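Local coordinates for protein 3-dehydroquinate dehydratase (Clostridium difficile, PDB 4H3D) that catalyses the cis-dehydration of 3-dehydroquinate to 3-dehydroshikimate through a Schiff-base intermediate, the third step of the chorismate pathway, at residues V177-E182 against T206-G211; L104-S109 against D129-F134; D33-A38 against L69-S74. All coordinates share one frame; numbering follows the deposited sequence. Where two conformers were deposited one is given.

Interaction 1 of 3, residues V177-E182 against T206-G211; sequences VMPQNE and TMSMSG. With SHL (5-hydroxy-6-methyl-4-oxo-4H-pyran-2-carboxylic acid), chain I.
The carbonyl oxygen of V177 is gripped twice by the adjacent strand. M209 N donates a nearly linear hydrogen bond to V177 O (2.9 Å, 173° at the hydrogen), and S208 CA adds a weaker CA-H...O contact to the same oxygen at 3.5 Å. One step back, V177 N returns a bond to M207 O (3.1 Å). Together they make V177 and S208 a parallel bridge between strands 172-177 and 205-208, at the C-terminal, active-site mouth of the TIM barrel. The side chains of V177 and S208 share one face of the sheet and rest on helix 182-199, through L188 and V185 respectively.

Beyond the bridge both segments leave the sheet. M178 starts with CG anti to its backbone N (chi1 -176°), and two further bends curl the thioether back until its CE meets M209 CE at 3.7 Å, the two side chains crossing at about a right angle. Its sulfur lies against S210 CB. P179 sets CG and CD against segment 206-211, with CD 3.1 Å from M209 O and 3.5 Å from S208 OG.

M207, modelled in two conformers, points instead into the pocket. In one conformer SD sits over the ring face of the bound pyranone on its CAK side, 3.3 Å from SHL CAK, a distance that holds for that copy alone; R217 and the Schiff-base lysine K174 are close to the same side chain. The bridge holds the M207 carbonyl and probably helps to place its side chain. The thioether makes van der Waals contact with the ring and probably contributes mainly dispersion, while H147, R217, Q240 and R86 supply the hydrogen bonds to the ligand's polar groups.

Interaction 2 of 3, residues L104-S109 against D129-F134; sequences LNKEIS and DEVVNF
Two successive helices on the outer layer of the TIM barrel, 98-110 and 125-137, run side by side and meet through K106, F134, N105 and V131. The axes of segments 104-109 and 129-134 come within 9.6 Å and are 4° from parallel.

K106 does most of the work. After an initially straight chain, a bend at chi3 (71°) turns its end toward the second helix, where NZ makes a salt bridge to E130 OE2 at 2.7 Å, using the anti lone pair of that oxygen. E130 reaches out with an extended chain, and the two side chains cross at about a right angle. The same lysine covers one face of the F134 ring, CE sitting 4.0 Å from F134 CG. The ammonium is too far from the ring centre for more than a weak cation-pi attraction, so the methylene packing probably contributes more. The F134 ring reaches the first helix, with CE2 3.3 Å from K106 O, while S109 CB comes up near the ring plane at its edge.

Deeper in, N105 CB packs on V131 CG1 at 3.8 Å. A water bridges the helices, donating to S109 OG and to V131 O, each at 3.0 Å, and lies in the ring plane at the edge of F134. S109 OG is also held to its own helix, where it donates to N105 O from the face opposite the one reached by S109 N.

Beneath the pair runs strand 116-120, which connects them in sequence: S109 and V131 both rest on I117, and V131 also touches V119. N105 leans on F83 of strand 81-84, while the far flank of helix 98-110 packs against helix 62-76, with I108 on I62 and V65 and a salt bridge from E107 to K66.

Interaction 3 of 3, residues D33-A38 against L69-S74; sequences DIIKEA and LYELRS
L72 sends its CD1 methyl into the shallow hollow between I34 and A38, one turn apart on the facing helix. The fit is close: L72 CD1 lies 3.3 Å from A38 CB, tighter than usual for two carbons, and 4.4 Å from I34 CG2. With CG anti to the backbone N (chi1 -178°), L72 carries this branch out from its own helix into the gap. A bump comes back the other way. I35 CD1 settles into the notch between E71 CB (3.8 Å) and the backbone L72 N (3.7 Å).

Segments 33-38 and 69-74, on helices 31-41 and 62-76, neighbours in the outer layer of the TIM barrel, approach to 9.9 Å between axes and cross at -15°. E71 lies across I35 at about a right angle, its OE1 3.9 Å from I35 CG1, while its OE2 forms a salt bridge with K31. On the barrel side, I34, A38 and L72 all rest on I26 of strand 21-26; I34 also lies near W51, which binds 3-dehydroquinate.

Interactions 2 and 3 are both parallel helix pairs of the barrel's outer layer, and they share a neighbourhood: I108 CG2 of one packs on L69 CD2 of the other at 3.8 Å, and helices 31-41, 62-76, 98-110 and 125-137 follow one another round the wall. Interaction 3 is smaller, buried like interaction 1 and almost wholly apolar between its segments, whereas interaction 2 is only partly buried and adds a salt bridge and a bridging water. Interaction 1 is different in kind: a strand pairing held by backbone hydrogen bonds, on the opposite side of the chain's centre, with nearest atoms about 17 Å from either helix contact. It alone touches the bound ligand.

Interaction 1 of 3, residues V177-E182 against T206-G211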
# COMPACT_ATOMS: atom_id res chain seq x y z
N VAL B 177 -11.30 4.10 11.42
CA VAL B 177 -12.32 4.96 10.81
C VAL B 177 -12.77 4.41 9.46
O VAL B 177 -12.08 3.59 8.85
CB VAL B 177 -11.81 6.40 10.65
CG1 VAL B 177 -11.47 6.99 12.03
CG2 VAL B 177 -10.58 6.46 9.72
N MET B 178 -13.94 4.86 9.00
CA MET B 178 -14.51 4.36 7.76
C MET B 178 -14.42 5.43 6.66
O MET B 178 -14.98 6.52 6.82
CB MET B 178 -15.98 3.98 7.98
CG MET B 178 -16.67 3.35 6.74
SD MET B 178 -15.94 1.73 6.32
CE MET B 178 -16.42 0.72 7.71
N PRO B 179 -13.73 5.13 5.54
CA PRO B 179 -13.71 6.15 4.50
C PRO B 179 -15.01 6.17 3.71
O PRO B 179 -15.60 5.13 3.49
CB PRO B 179 -12.57 5.69 3.59
CG PRO B 179 -12.60 4.20 3.69
CD PRO B 179 -13.03 3.89 5.13
N GLN B 180 -15.43 7.37 3.31
CA GLN B 180 -16.57 7.54 2.44
C GLN B 180 -16.06 7.75 1.00
O GLN B 180 -16.81 7.65 0.03
CB GLN B 180 -17.41 8.72 2.90
CG GLN B 180 -18.02 8.54 4.29
CD GLN B 180 -18.85 9.72 4.73
OE1 GLN B 180 -18.93 10.74 4.04
NE2 GLN B 180 -19.48 9.59 5.90
N ASN B 181 -14.77 8.05 0.89
CA ASN B 181 -14.14 8.26 -0.41
C ASN B 181 -12.64 8.04 -0.31
O ASN B 181 -12.11 7.83 0.80
CB ASN B 181 -14.47 9.65 -0.95
CG ASN B 181 -14.11 10.78 0.02
OD1 ASN B 181 -13.05 10.76 0.66
ND2 ASN B 181 -14.98 11.78 0.11
N GLU B 182 -11.95 8.10 -1.44
CA GLU B 182 -10.53 7.83 -1.47
C GLU B 182 -9.76 8.87 -0.68
O GLU B 182 -8.80 8.54 0.03
CB GLU B 182 -10.02 7.78 -2.93
CG GLU B 182 -10.57 6.62 -3.75
CD GLU B 182 -11.97 6.86 -4.29
OE1 GLU B 182 -12.57 7.95 -4.03
OE2 GLU B 182 -12.49 5.96 -4.97
N THR B 206 -3.38 2.87 13.78
CA THR B 206 -4.46 3.48 13.01
C THR B 206 -4.80 2.65 11.81
O THR B 206 -3.93 1.93 11.26
CB THR B 206 -4.10 4.87 12.45
OG1 THR B 206 -3.09 4.74 11.42
CG2 THR B 206 -3.58 5.79 13.59
N MET B 207 -6.06 2.74 11.39
CA MET B 207 -6.51 2.07 10.17
C MET B 207 -7.73 2.73 9.58
O MET B 207 -8.52 3.37 10.27
CB MET B 207 -6.81 0.59 10.40
CG MET B 207 -8.09 0.33 11.14
SD MET B 207 -8.36 -1.43 11.40
CE MET B 207 -6.93 -1.85 12.41
N SER B 208 -7.84 2.56 8.27
CA SER B 208 -8.96 3.01 7.48
C SER B 208 -9.55 1.68 7.04
O SER B 208 -8.86 0.86 6.43
CB SER B 208 -8.49 3.83 6.26
OG SER B 208 -9.60 4.28 5.53
N MET B 209 -10.80 1.46 7.38
CA MET B 209 -11.47 0.21 7.11
C MET B 209 -12.00 0.12 5.66
O MET B 209 -11.84 1.06 4.89
CB MET B 209 -12.60 0.02 8.13
CG MET B 209 -12.11 -0.06 9.59
SD MET B 209 -13.44 -0.32 10.80
CE MET B 209 -14.31 1.24 10.69
N SER B 210 -12.60 -1.04 5.32
CA SER B 210 -13.15 -1.35 3.99
C SER B 210 -12.03 -1.62 2.96
O SER B 210 -10.85 -1.37 3.23
CB SER B 210 -14.08 -0.26 3.47
OG SER B 210 -13.36 0.81 2.89
N GLY B 211 -12.43 -2.08 1.76
CA GLY B 211 -11.48 -2.38 0.66
C GLY B 211 -10.66 -1.17 0.28
O GLY B 211 -9.46 -1.26 0.05
OAD SHL I . -8.73 -5.20 11.37
CAH SHL I . -9.82 -4.58 11.50
OAA SHL I . -10.66 -4.54 10.56
CAK SHL I . -10.09 -3.93 12.76
OAG SHL I . -9.10 -4.00 13.79
CAF SHL I . -9.42 -3.55 15.09
CAL SHL I . -8.53 -3.75 16.09
CAJ SHL I . -10.65 -3.02 15.27
OAC SHL I . -11.01 -2.60 16.48
CAI SHL I . -11.54 -2.91 14.24
CAE SHL I . -11.27 -3.35 13.00
OAB SHL I . -12.73 -2.35 14.45

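Interaction 2 of 3, residues L104-S109 against D129-F134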
# COMPACT_ATOMS: atom_id res chain seq x y z
N LEU B 104 -14.67 -7.61 34.13
CA LEU B 104 -14.04 -8.56 33.20
C LEU B 104 -12.59 -8.16 32.91
O LEU B 104 -11.66 -8.96 33.07
CB LEU B 104 -14.83 -8.63 31.90
CG LEU B 104 -14.31 -9.54 30.79
CD1 LEU B 104 -14.25 -11.01 31.22
CD2 LEU B 104 -15.18 -9.37 29.56
N ASN B 105 -12.38 -6.93 32.47
CA ASN B 105 -11.03 -6.49 32.16
C ASN B 105 -10.08 -6.48 33.35
O ASN B 105 -8.90 -6.81 33.21
CB ASN B 105 -11.07 -5.13 31.50
CG ASN B 105 -11.43 -5.21 30.05
OD1 ASN B 105 -10.72 -5.83 29.26
ND2 ASN B 105 -12.55 -4.58 29.67
N LYS B 106 -10.58 -6.10 34.52
CA LYS B 106 -9.75 -6.09 35.71
C LYS B 106 -9.38 -7.51 36.13
O LYS B 106 -8.23 -7.80 36.39
CB LYS B 106 -10.46 -5.36 36.84
CG LYS B 106 -10.56 -3.85 36.60
CD LYS B 106 -11.20 -3.12 37.78
CE LYS B 106 -10.31 -3.07 39.00
NZ LYS B 106 -11.07 -2.57 40.20
N GLU B 107 -10.37 -8.39 36.16
CA GLU B 107 -10.13 -9.76 36.58
C GLU B 107 -9.18 -10.47 35.65
O GLU B 107 -8.33 -11.25 36.10
CB GLU B 107 -11.45 -10.54 36.66
CG GLU B 107 -12.26 -10.22 37.88
CD GLU B 107 -11.64 -10.80 39.13
OE1 GLU B 107 -11.12 -11.95 39.08
OE2 GLU B 107 -11.70 -10.12 40.18
N ILE B 108 -9.32 -10.23 34.34
CA ILE B 108 -8.46 -10.89 33.39
C ILE B 108 -7.05 -10.31 33.46
O ILE B 108 -6.08 -11.06 33.36
CB ILE B 108 -9.05 -10.85 31.95
CG1 ILE B 108 -10.36 -11.64 31.91
CG2 ILE B 108 -8.06 -11.45 30.93
CD1 ILE B 108 -10.29 -13.01 32.56
N SER B 109 -6.93 -8.99 33.66
CA SER B 109 -5.61 -8.36 33.83
C SER B 109 -4.92 -8.94 35.05
O SER B 109 -3.72 -9.09 35.06
CB SER B 109 -5.71 -6.85 34.04
OG SER B 109 -6.22 -6.20 32.92
N ASP B 129 -10.00 5.16 33.72
CA ASP B 129 -9.06 5.38 34.83
C ASP B 129 -8.92 4.14 35.69
O ASP B 129 -7.80 3.73 36.04
CB ASP B 129 -9.47 6.58 35.71
CG ASP B 129 -9.09 7.93 35.09
OD1 ASP B 129 -8.42 7.95 34.03
OD2 ASP B 129 -9.47 8.97 35.67
N GLU B 130 -10.04 3.51 36.00
CA GLU B 130 -10.01 2.32 36.84
C GLU B 130 -9.30 1.15 36.16
O GLU B 130 -8.41 0.52 36.76
CB GLU B 130 -11.42 1.90 37.29
CG GLU B 130 -11.39 0.74 38.29
CD GLU B 130 -12.75 0.34 38.84
OE1 GLU B 130 -13.76 1.02 38.54
OE2 GLU B 130 -12.80 -0.65 39.59
N VAL B 131 -9.66 0.87 34.91
CA VAL B 131 -9.09 -0.26 34.19
C VAL B 131 -7.62 -0.02 33.82
O VAL B 131 -6.80 -0.93 33.92
CB VAL B 131 -9.90 -0.62 32.95
CG1 VAL B 131 -9.29 -1.83 32.26
CG2 VAL B 131 -11.36 -0.90 33.34
N VAL B 132 -7.28 1.19 33.38
CA VAL B 132 -5.89 1.48 33.01
C VAL B 132 -4.95 1.41 34.22
O VAL B 132 -3.90 0.78 34.15
CB VAL B 132 -5.73 2.85 32.32
CG1 VAL B 132 -4.25 3.21 32.20
CG2 VAL B 132 -6.38 2.83 30.98
N ASN B 133 -5.34 2.03 35.32
CA ASN B 133 -4.50 2.02 36.51
C ASN B 133 -4.27 0.61 37.02
O ASN B 133 -3.15 0.25 37.39
CB ASN B 133 -5.09 2.91 37.62
CG ASN B 133 -4.92 4.39 37.34
OD1 ASN B 133 -3.98 4.81 36.65
ND2 ASN B 133 -5.83 5.21 37.90
N PHE B 134 -5.31 -0.22 36.98
CA PHE B 134 -5.18 -1.58 37.45
C PHE B 134 -4.30 -2.42 36.52
O PHE B 134 -3.45 -3.19 36.98
CB PHE B 134 -6.53 -2.25 37.65
CG PHE B 134 -6.42 -3.56 38.33
CD1 PHE B 134 -6.22 -3.61 39.71
CD2 PHE B 134 -6.43 -4.74 37.61
CE1 PHE B 134 -6.08 -4.81 40.35
CE2 PHE B 134 -6.29 -5.96 38.26
CZ PHE B 134 -6.12 -6.00 39.62
O HOH W 1 -7.55 -3.83 34.25

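Interaction 3 of 3, residues D33-A38 against L69-S74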
# COMPACT_ATOMS: atom_id res chain seq x y z
N ASP B 33 -13.44 -24.27 19.61
CA ASP B 33 -13.14 -23.50 18.41
C ASP B 33 -11.98 -22.51 18.63
O ASP B 33 -11.12 -22.34 17.77
CB ASP B 33 -14.40 -22.77 17.91
CG ASP B 33 -15.48 -23.75 17.38
OD1 ASP B 33 -15.24 -24.97 17.38
OD2 ASP B 33 -16.57 -23.28 16.98
N ILE B 34 -11.96 -21.87 19.80
CA ILE B 34 -10.90 -20.93 20.19
C ILE B 34 -9.53 -21.63 20.19
O ILE B 34 -8.56 -21.12 19.62
CB ILE B 34 -11.22 -20.32 21.58
CG1 ILE B 34 -12.41 -19.36 21.45
CG2 ILE B 34 -10.02 -19.58 22.17
CD1 ILE B 34 -13.00 -18.92 22.75
N ILE B 35 -9.47 -22.80 20.81
CA ILE B 35 -8.23 -23.56 20.86
C ILE B 35 -7.82 -24.03 19.47
O ILE B 35 -6.65 -24.00 19.12
CB ILE B 35 -8.33 -24.77 21.84
CG1 ILE B 35 -8.59 -24.27 23.27
CG2 ILE B 35 -7.07 -25.63 21.78
CD1 ILE B 35 -7.60 -23.20 23.74
N LYS B 36 -8.81 -24.44 18.67
CA LYS B 36 -8.55 -24.87 17.29
C LYS B 36 -7.94 -23.70 16.52
O LYS B 36 -6.94 -23.87 15.80
CB LYS B 36 -9.85 -25.35 16.63
CG LYS B 36 -9.68 -26.16 15.35
CD LYS B 36 -9.23 -25.32 14.17
CE LYS B 36 -9.09 -26.15 12.89
NZ LYS B 36 -10.38 -26.81 12.52
N GLU B 37 -8.51 -22.50 16.68
CA GLU B 37 -7.96 -21.31 16.03
C GLU B 37 -6.54 -21.03 16.53
O GLU B 37 -5.66 -20.71 15.75
CB GLU B 37 -8.84 -20.07 16.30
CG GLU B 37 -10.12 -19.98 15.50
CD GLU B 37 -10.99 -18.82 15.98
OE1 GLU B 37 -11.00 -17.74 15.33
OE2 GLU B 37 -11.62 -18.97 17.05
N ALA B 38 -6.34 -21.14 17.85
CA ALA B 38 -5.03 -20.90 18.46
C ALA B 38 -3.94 -21.84 17.90
O ALA B 38 -2.81 -21.41 17.65
CB ALA B 38 -5.12 -21.04 19.98
N LEU B 69 -8.80 -18.98 28.83
CA LEU B 69 -7.54 -18.25 28.88
C LEU B 69 -6.37 -19.15 29.31
O LEU B 69 -5.28 -19.07 28.71
CB LEU B 69 -7.67 -17.08 29.83
CG LEU B 69 -6.50 -16.12 29.92
CD1 LEU B 69 -6.18 -15.55 28.54
CD2 LEU B 69 -6.82 -15.01 30.94
N TYR B 70 -6.60 -20.01 30.32
CA TYR B 70 -5.58 -20.96 30.81
C TYR B 70 -5.10 -21.85 29.69
O TYR B 70 -3.91 -21.99 29.47
CB TYR B 70 -6.10 -21.97 31.87
CG TYR B 70 -6.83 -21.47 33.08
CD1 TYR B 70 -6.65 -20.18 33.58
CD2 TYR B 70 -7.64 -22.37 33.82
CE1 TYR B 70 -7.33 -19.77 34.74
CE2 TYR B 70 -8.30 -21.98 34.96
CZ TYR B 70 -8.15 -20.69 35.42
OH TYR B 70 -8.81 -20.33 36.56
N GLU B 71 -6.06 -22.49 29.02
CA GLU B 71 -5.74 -23.39 27.93
C GLU B 71 -5.07 -22.68 26.77
O GLU B 71 -4.06 -23.13 26.26
CB GLU B 71 -6.99 -24.11 27.43
CG GLU B 71 -7.53 -25.10 28.41
CD GLU B 71 -8.46 -26.11 27.78
OE1 GLU B 71 -8.31 -26.38 26.56
OE2 GLU B 71 -9.32 -26.67 28.50
N LEU B 72 -5.65 -21.56 26.37
CA LEU B 72 -5.12 -20.77 25.29
C LEU B 72 -3.65 -20.42 25.57
O LEU B 72 -2.78 -20.61 24.72
CB LEU B 72 -5.96 -19.50 25.14
CG LEU B 72 -5.64 -18.51 24.03
CD1 LEU B 72 -5.66 -19.17 22.67
CD2 LEU B 72 -6.68 -17.36 24.08
N ARG B 73 -3.38 -19.95 26.79
CA ARG B 73 -2.03 -19.54 27.18
C ARG B 73 -1.07 -20.71 26.98
O ARG B 73 0.04 -20.52 26.45
CB ARG B 73 -1.98 -19.16 28.65
CG ARG B 73 -1.34 -17.86 28.95
CD ARG B 73 -0.15 -17.48 28.06
NE ARG B 73 -0.20 -16.04 27.90
CZ ARG B 73 0.47 -15.33 27.00
NH1 ARG B 73 1.30 -15.89 26.13
NH2 ARG B 73 0.30 -14.03 26.99
N SER B 74 -1.49 -21.90 27.41
CA SER B 74 -0.65 -23.11 27.32
C SER B 74 -0.27 -23.46 25.88
O SER B 74 0.82 -23.97 25.64
CB SER B 74 -1.33 -24.31 27.99
OG SER B 74 -2.40 -24.83 27.20